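Local coordinates for DNA repair protein XRCC1 (PDB 3LQC) that acts as a scaffold that assembles complexes for DNA single-strand break repair and recognises poly-ADP-ribose chains on automodified PARP1, at residues E53-V58 and E85-T90; D126-V131 and V147-P152; C132-P135 and D139-F142. All coordinates share one frame; numbering follows the deposited sequence. Where two conformers were deposited one is given.

How the contacts relate
Contacts 1 and 2 lie close together in the core of a beta-sandwich, their centres 6 Å apart. Each joins the five-stranded sheet to the three-stranded one, in which strands 57-63 and 143-150 are neighbours, with probable backbone hydrogen bonds from H56 and S57 to H150. The residues that touch are all buried and apolar: methyl groups in contact 1, methyls against a phenyl ring in contact 2. Contact 3 sits on the opposite side of the chain's centre, about 20 Å from contact 2 between centres. It shares strand 125-133 with contact 2 but closes the loop leaving that strand. Its chemistry is more mixed: an aromatic face, a backbone carbonyl and polar side chains bonded nearby.

Contact 1 (E53-V58 and E85-T90)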
loop_
_atom_site.group_PDB
_atom_site.type_symbol
_atom_site.label_atom_id
_atom_site.label_comp_id
_atom_site.label_asym_id
_atom_site.label_seq_id
_atom_site.Cartn_x
_atom_site.Cartn_y
_atom_site.Cartn_z
ATOM N N GLU A 53 -1.887 17.931 26.859
ATOM C CA GLU A 53 -0.503 18.139 26.461
ATOM C C GLU A 53 -0.346 18.186 24.938
ATOM O O GLU A 53 -1.195 17.691 24.197
ATOM C CB GLU A 53 0.416 17.089 27.105
ATOM C CG GLU A 53 0.073 15.657 26.762
ATOM C CD GLU A 53 0.951 14.634 27.477
ATOM O OE1 GLU A 53 1.018 14.647 28.723
ATOM O OE2 GLU A 53 1.555 13.793 26.781
ATOM N N GLN A 54 0.726 18.824 24.479
ATOM C CA GLN A 54 1.036 18.881 23.057
ATOM C C GLN A 54 2.101 17.839 22.754
ATOM O O GLN A 54 3.140 17.790 23.418
ATOM C CB GLN A 54 1.535 20.272 22.667
ATOM C CG GLN A 54 1.795 20.449 21.179
ATOM C CD GLN A 54 2.247 21.860 20.823
ATOM O OE1 GLN A 54 3.133 22.424 21.465
ATOM N NE2 GLN A 54 1.642 22.430 19.792
ATOM N N ILE A 55 1.841 16.998 21.761
ATOM C CA ILE A 55 2.744 15.896 21.477
ATOM C C ILE A 55 3.651 16.196 20.293
ATOM O O ILE A 55 3.210 16.241 19.146
ATOM C CB ILE A 55 1.977 14.587 21.278
ATOM C CG1 ILE A 55 1.291 14.207 22.591
ATOM C CG2 ILE A 55 2.919 13.489 20.831
ATOM C CD1 ILE A 55 0.360 13.041 22.485
ATOM N N HIS A 56 4.925 16.410 20.600
ATOM C CA HIS A 56 5.935 16.762 19.611
ATOM C C HIS A 56 6.200 15.595 18.663
ATOM O O HIS A 56 6.113 15.730 17.437
ATOM C CB HIS A 56 7.226 17.178 20.331
ATOM C CG HIS A 56 8.386 17.406 19.416
ATOM N ND1 HIS A 56 9.400 16.485 19.256
ATOM C CD2 HIS A 56 8.696 18.451 18.611
ATOM C CE1 HIS A 56 10.284 16.952 18.390
ATOM N NE2 HIS A 56 9.882 18.143 17.985
ATOM N N SER A 57 6.517 14.448 19.254
ATOM C CA SER A 57 6.860 13.254 18.505
ATOM C C SER A 57 6.509 12.016 19.328
ATOM O O SER A 57 6.224 12.121 20.521
ATOM C CB SER A 57 8.350 13.259 18.166
ATOM O OG SER A 57 9.135 13.362 19.343
ATOM N N VAL A 58 6.542 10.847 18.689
ATOM C CA VAL A 58 6.109 9.607 19.320
ATOM C C VAL A 58 7.043 8.444 19.003
ATOM O O VAL A 58 7.324 8.173 17.839
ATOM C CB VAL A 58 4.692 9.220 18.855
ATOM C CG1 VAL A 58 4.225 7.961 19.572
ATOM C CG2 VAL A 58 3.720 10.363 19.095
ATOM N N GLU A 85 -9.055 12.548 16.647
ATOM C CA GLU A 85 -8.302 13.019 15.511
ATOM C C GLU A 85 -7.067 12.133 15.430
ATOM O O GLU A 85 -6.499 11.776 16.458
ATOM C CB GLU A 85 -7.910 14.476 15.757
ATOM C CG GLU A 85 -8.012 15.362 14.536
ATOM C CD GLU A 85 -9.323 15.189 13.799
ATOM O OE1 GLU A 85 -10.389 15.492 14.377
ATOM O OE2 GLU A 85 -9.282 14.750 12.630
ATOM N N VAL A 86 -6.656 11.753 14.223
ATOM C CA VAL A 86 -5.442 10.954 14.083
ATOM C C VAL A 86 -4.192 11.789 14.344
ATOM O O VAL A 86 -3.999 12.855 13.762
ATOM C CB VAL A 86 -5.319 10.278 12.694
ATOM C CG1 VAL A 86 -4.015 9.518 12.594
ATOM C CG2 VAL A 86 -6.475 9.341 12.457
ATOM N N LEU A 87 -3.346 11.293 15.231
ATOM C CA LEU A 87 -2.055 11.902 15.457
ATOM C C LEU A 87 -1.008 11.149 14.642
ATOM O O LEU A 87 -0.331 11.724 13.793
ATOM C CB LEU A 87 -1.702 11.869 16.942
ATOM C CG LEU A 87 -0.402 12.599 17.227
ATOM C CD1 LEU A 87 -0.605 14.065 16.924
ATOM C CD2 LEU A 87 0.031 12.380 18.658
ATOM N N LEU A 88 -0.869 9.854 14.911
ATOM C CA LEU A 88 -0.002 9.009 14.099
ATOM C C LEU A 88 -0.852 8.035 13.312
ATOM O O LEU A 88 -1.534 7.180 13.878
ATOM C CB LEU A 88 1.020 8.242 14.944
ATOM C CG LEU A 88 1.812 7.202 14.138
ATOM C CD1 LEU A 88 2.635 7.874 13.063
ATOM C CD2 LEU A 88 2.693 6.361 15.023
ATOM N N VAL A 89 -0.802 8.172 11.999
ATOM C CA VAL A 89 -1.575 7.335 11.110
ATOM C C VAL A 89 -1.212 5.853 11.299
ATOM O O VAL A 89 -0.100 5.524 11.713
ATOM C CB VAL A 89 -1.354 7.795 9.663
ATOM C CG1 VAL A 89 -0.256 6.972 8.985
ATOM C CG2 VAL A 89 -2.653 7.742 8.901
ATOM N N THR A 90 -2.159 4.961 11.025
ATOM C CA THR A 90 -1.923 3.523 11.190
ATOM C C THR A 90 -0.634 3.068 10.495
ATOM O O THR A 90 -0.488 3.173 9.280
ATOM C CB THR A 90 -3.099 2.689 10.668
ATOM O OG1 THR A 90 -4.319 3.150 11.261
ATOM C CG2 THR A 90 -2.892 1.214 11.018
#
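L87 meets I55 and V58 purely through methyl groups, and one atom of L87, CD2, does all the close touching. It lies 3.8 Å from I55 CG2 and 3.9 Å from I55 CD1, so it rests against both branches of the isoleucine and not against a single tip. V58 adds the third wall, with its CG2 4.2 Å from L87 CD2. L87 reaches them because its CG stands anti to the backbone N (chi1 -175°), which extends the side chain towards the other segment; the I55 and L87 side chains then cross obliquely. Behind this cluster I55 and V58 also pack on F149, and V58 on V147, while L87 leans on A120 and A121 of helix 118-121. Topologically this is the interior of the beta-sandwich of the XRCC1 N-terminal domain: 53-58 leads into strand 57-63 of the three-stranded sheet, and 85-90 belongs to strand 85-92, outermost within this chain in the five-stranded one. The two segments bury 147 Å² between them.

Each segment carries a backbone irregularity against a neighbouring strand: H56 and S57 both face H150 in a classic beta bulge, and L87 and L88 form another opposite V70, where the chain turns a corner. Beside L87, strand 85-92 also meets another protein's chain, V86 packing on an apolar side chain of it and T90 making backbone hydrogen bonds to it.

Polar side-chain bonding stays off the interface. H56 ND1 and S57 OG are hydrogen-bonded at 3.1 Å, and Q54 NE2 bonds to E122 O.

Contact 2 (D126-V131 and V147-P152). With CO3 (carbonate ion), chain D.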
loop_
_atom_site.group_PDB
_atom_site.type_symbol
_atom_site.label_atom_id
_atom_site.label_comp_id
_atom_site.label_asym_id
_atom_site.label_seq_id
_atom_site.Cartn_x
_atom_site.Cartn_y
_atom_site.Cartn_z
ATOM N N ASP A 126 -6.166 15.788 25.790
ATOM C CA ASP A 126 -6.136 15.075 27.066
ATOM C C ASP A 126 -6.664 13.653 26.927
ATOM O O ASP A 126 -6.880 12.961 27.920
ATOM C CB ASP A 126 -6.877 15.843 28.163
ATOM C CG ASP A 126 -8.360 15.978 27.893
ATOM O OD1 ASP A 126 -8.820 15.605 26.797
ATOM O OD2 ASP A 126 -9.070 16.469 28.789
ATOM N N ARG A 127 -6.871 13.229 25.684
ATOM C CA ARG A 127 -7.153 11.830 25.383
ATOM C C ARG A 127 -6.171 11.294 24.344
ATOM O O ARG A 127 -6.024 11.857 23.257
ATOM C CB ARG A 127 -8.590 11.657 24.896
ATOM C CG ARG A 127 -9.634 12.067 25.917
ATOM C CD ARG A 127 -9.623 11.145 27.122
ATOM N NE ARG A 127 -10.645 11.536 28.093
ATOM C CZ ARG A 127 -10.421 12.326 29.140
ATOM N NH1 ARG A 127 -9.206 12.807 29.361
ATOM N NH2 ARG A 127 -11.409 12.631 29.970
ATOM N N VAL A 128 -5.481 10.218 24.694
ATOM C CA VAL A 128 -4.582 9.548 23.773
ATOM C C VAL A 128 -5.015 8.087 23.592
ATOM O O VAL A 128 -5.020 7.297 24.537
ATOM C CB VAL A 128 -3.119 9.609 24.245
ATOM C CG1 VAL A 128 -2.191 9.207 23.114
ATOM C CG2 VAL A 128 -2.765 11.016 24.730
ATOM N N LYS A 129 -5.382 7.737 22.367
ATOM C CA LYS A 129 -5.813 6.387 22.059
ATOM C C LYS A 129 -4.765 5.708 21.191
ATOM O O LYS A 129 -4.448 6.182 20.093
ATOM C CB LYS A 129 -7.169 6.414 21.344
ATOM C CG LYS A 129 -7.663 5.055 20.902
ATOM C CD LYS A 129 -9.014 5.156 20.214
ATOM C CE LYS A 129 -10.091 5.612 21.174
ATOM N NZ LYS A 129 -11.448 5.343 20.630
ATOM N N ILE A 130 -4.219 4.606 21.691
ATOM C CA ILE A 130 -3.253 3.820 20.929
ATOM C C ILE A 130 -3.918 2.520 20.466
ATOM O O ILE A 130 -4.355 1.718 21.288
ATOM C CB ILE A 130 -1.997 3.501 21.759
ATOM C CG1 ILE A 130 -1.292 4.790 22.188
ATOM C CG2 ILE A 130 -1.051 2.631 20.976
ATOM C CD1 ILE A 130 -1.809 5.375 23.485
ATOM N N VAL A 131 -4.009 2.323 19.155
ATOM C CA VAL A 131 -4.689 1.149 18.617
ATOM C C VAL A 131 -3.707 0.150 18.030
ATOM O O VAL A 131 -2.933 0.484 17.142
ATOM C CB VAL A 131 -5.732 1.534 17.548
ATOM C CG1 VAL A 131 -6.594 0.325 17.190
ATOM C CG2 VAL A 131 -6.600 2.674 18.045
ATOM N N VAL A 147 5.372 2.944 24.516
ATOM C CA VAL A 147 5.054 4.082 23.680
ATOM C C VAL A 147 5.471 5.313 24.469
ATOM O O VAL A 147 5.172 5.427 25.661
ATOM C CB VAL A 147 3.554 4.138 23.313
ATOM C CG1 VAL A 147 2.685 3.969 24.557
ATOM C CG2 VAL A 147 3.234 5.436 22.591
ATOM N N ARG A 148 6.202 6.208 23.818
ATOM C CA ARG A 148 6.647 7.432 24.465
ATOM C C ARG A 148 6.180 8.647 23.685
ATOM O O ARG A 148 6.227 8.673 22.454
ATOM C CB ARG A 148 8.163 7.454 24.607
ATOM C CG ARG A 148 8.681 6.441 25.585
ATOM C CD ARG A 148 10.145 6.145 25.348
ATOM N NE ARG A 148 10.520 4.902 26.010
ATOM C CZ ARG A 148 11.445 4.064 25.551
ATOM N NH1 ARG A 148 12.094 4.334 24.414
ATOM N NH2 ARG A 148 11.715 2.953 26.226
ATOM N N PHE A 149 5.715 9.646 24.420
ATOM C CA PHE A 149 5.277 10.889 23.827
ATOM C C PHE A 149 6.193 11.994 24.303
ATOM O O PHE A 149 6.484 12.108 25.491
ATOM C CB PHE A 149 3.828 11.167 24.211
ATOM C CG PHE A 149 2.923 9.999 23.975
ATOM C CD1 PHE A 149 2.411 9.748 22.713
ATOM C CD2 PHE A 149 2.604 9.136 25.008
ATOM C CE1 PHE A 149 1.586 8.664 22.491
ATOM C CE2 PHE A 149 1.778 8.056 24.792
ATOM C CZ PHE A 149 1.272 7.815 23.533
ATOM N N HIS A 150 6.671 12.789 23.357
ATOM C CA HIS A 150 7.584 13.870 23.666
ATOM C C HIS A 150 6.877 15.206 23.540
ATOM O O HIS A 150 6.187 15.471 22.553
ATOM C CB HIS A 150 8.816 13.797 22.768
ATOM C CG HIS A 150 9.543 12.493 22.863
ATOM N ND1 HIS A 150 10.351 12.168 23.933
ATOM C CD2 HIS A 150 9.567 11.423 22.034
ATOM C CE1 HIS A 150 10.849 10.960 23.755
ATOM N NE2 HIS A 150 10.390 10.484 22.611
ATOM N N SER A 151 7.053 16.038 24.558
ATOM C CA SER A 151 6.342 17.296 24.655
ATOM C C SER A 151 7.312 18.419 25.008
ATOM O O SER A 151 8.350 18.176 25.626
ATOM C CB SER A 151 5.254 17.173 25.722
ATOM O OG SER A 151 4.608 15.907 25.636
ATOM N N PRO A 152 6.982 19.655 24.602
ATOM C CA PRO A 152 7.768 20.844 24.955
ATOM C C PRO A 152 7.966 20.975 26.466
ATOM O O PRO A 152 6.989 21.148 27.198
ATOM C CB PRO A 152 6.903 21.996 24.437
ATOM C CG PRO A 152 6.117 21.397 23.315
ATOM C CD PRO A 152 5.845 19.978 23.723
HETATM C C CO3 D . -11.525 2.111 19.826
HETATM O O1 CO3 D . -10.794 2.132 20.901
HETATM O O2 CO3 D . -12.427 3.034 19.648
#
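V128 and I130 point from the five-stranded sheet of the sandwich at the ring of F149, which comes from strand 143-150 of the facing three-stranded sheet. At the start of the first segment, D126 and R127 form a classic beta bulge opposite G73. R127 folds back there to give D126 O a hydrogen bond from NH1 (2.7 Å, N-H...O angle 152°), made in its guanidinium plane but from above the carbonyl plane. V128 is the first residue to touch across: its CG1 approaches the ring obliquely, 3.8 Å from F149 CZ. K129, the next in the alternation, points to the other side of the sheet. Bent at chi3 (-66°), its chain brings NZ within 2.7 Å of O2 of a carbonate ion, probably from the crystallisation liquor, which S44 and R7 also hydrogen-bond. Y84 offers the same lysine a cation-pi contact. I130 returns to the core side. The isoleucine comes at F149 from the opposite direction and meets the edge of its ring, where I130 CD1 lies near the ring plane, 3.9 Å from F149 CZ.

Contact 3 (C132-P135 and D139-F142); sequences CSQP and DSPF
One face of the F142 ring is covered by the aliphatic root of Q134, whose CB stands over it in a CH-pi contact. The pairing closes the connection between strand 125-133 of the five-stranded sheet and strand 143-150 of the three-stranded one, a loop joining the two sheets of the beta-sandwich. Q134 CG continues along the ring, 3.7 Å from F142 CD2, after which the chain bends at chi2 (40°), turning the amide off the ring. The amide, 86° from the ring plane, finds its partners elsewhere: OE1 takes Y136 N, and NE2 bonds to S99 and G64 O. Q134 is modelled in two conformers, and these bonds are those of one of them. F142 puts its ring here with CG between the backbone N and the carbonyl carbon (chi1 67°). P141 before it centres an inverse gamma turn, with a weak bond from F142 N to S140 O. S140, a known phosphorylation site that is unmodified here, bonds through OG to S137 O. R34 makes a cation-pi contact with the ring. Truncation of F142 to an alanine would probably open a gap beneath Q134 CB and leave R34 without its aromatic partner. At the ring's edge, C132 CB lies 4.1 Å from F142 CE1, and C132 O, near the ring plane, is 3.5 Å from that same F142 CE1.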
loop_
_atom_site.group_PDB
_atom_site.type_symbol
_atom_site.label_atom_id
_atom_site.label_comp_id
_atom_site.label_asym_id
_atom_site.label_seq_id
_atom_site.Cartn_x
_atom_site.Cartn_y
_atom_site.Cartn_z
ATOM N N CYS A 132 -3.743 -1.077 18.536
ATOM C CA CYS A 132 -2.876 -2.138 18.043
ATOM C C CYS A 132 -3.688 -3.151 17.253
ATOM O O CYS A 132 -4.650 -3.727 17.756
ATOM C CB CYS A 132 -2.172 -2.832 19.207
ATOM S SG CYS A 132 -1.081 -1.778 20.173
ATOM N N SER A 133 -3.312 -3.371 16.006
ATOM C CA SER A 133 -4.039 -4.316 15.172
ATOM C C SER A 133 -3.156 -5.489 14.809
ATOM O O SER A 133 -2.001 -5.311 14.417
ATOM C CB SER A 133 -4.554 -3.639 13.910
ATOM O OG SER A 133 -5.603 -2.746 14.213
ATOM N N GLN A 134 -3.701 -6.690 14.944
ATOM C CA GLN A 134 -2.957 -7.901 14.624
ATOM C C GLN A 134 -3.915 -8.996 14.180
ATOM O O GLN A 134 -4.186 -9.932 14.931
ATOM C CB GLN A 134 -2.124 -8.355 15.826
ATOM C CG GLN A 134 -1.273 -9.603 15.577
ATOM C CD GLN A 134 -0.623 -9.615 14.204
ATOM O OE1 GLN A 134 -1.263 -9.944 13.208
ATOM N NE2 GLN A 134 0.655 -9.265 14.150
ATOM N N PRO A 135 -4.424 -8.875 12.942
ATOM C CA PRO A 135 -5.429 -9.755 12.343
ATOM C C PRO A 135 -4.848 -11.105 11.977
ATOM O O PRO A 135 -5.612 -12.027 11.702
ATOM C CB PRO A 135 -5.814 -9.038 11.040
ATOM C CG PRO A 135 -5.067 -7.772 11.017
ATOM C CD PRO A 135 -3.943 -7.871 11.983
ATOM N N ASP A 139 -4.368 -14.805 18.359
ATOM C CA ASP A 139 -4.269 -15.490 19.645
ATOM C C ASP A 139 -3.090 -15.049 20.509
ATOM O O ASP A 139 -3.036 -15.367 21.697
ATOM C CB ASP A 139 -4.265 -17.008 19.449
ATOM C CG ASP A 139 -5.640 -17.551 19.089
ATOM O OD1 ASP A 139 -6.637 -16.815 19.276
ATOM O OD2 ASP A 139 -5.722 -18.711 18.622
ATOM N N SER A 140 -2.149 -14.322 19.921
ATOM C CA SER A 140 -1.022 -13.812 20.692
ATOM C C SER A 140 -1.491 -12.636 21.545
ATOM O O SER A 140 -2.461 -11.961 21.197
ATOM C CB SER A 140 0.128 -13.402 19.768
ATOM O OG SER A 140 -0.307 -12.465 18.798
ATOM N N PRO A 141 -0.817 -12.401 22.677
ATOM C CA PRO A 141 -1.184 -11.319 23.593
ATOM C C PRO A 141 -0.539 -10.022 23.128
ATOM O O PRO A 141 0.076 -9.321 23.934
ATOM C CB PRO A 141 -0.545 -11.753 24.918
ATOM C CG PRO A 141 0.236 -13.026 24.621
ATOM C CD PRO A 141 0.381 -13.114 23.142
ATOM N N PHE A 142 -0.689 -9.717 21.840
ATOM C CA PHE A 142 0.037 -8.629 21.187
ATOM C C PHE A 142 -0.335 -7.247 21.708
ATOM O O PHE A 142 -1.425 -7.035 22.224
ATOM C CB PHE A 142 -0.203 -8.674 19.676
ATOM C CG PHE A 142 -1.609 -8.365 19.286
ATOM C CD1 PHE A 142 -2.039 -7.050 19.184
ATOM C CD2 PHE A 142 -2.512 -9.385 19.041
ATOM C CE1 PHE A 142 -3.339 -6.759 18.837
ATOM C CE2 PHE A 142 -3.816 -9.103 18.691
ATOM C CZ PHE A 142 -4.233 -7.787 18.588
#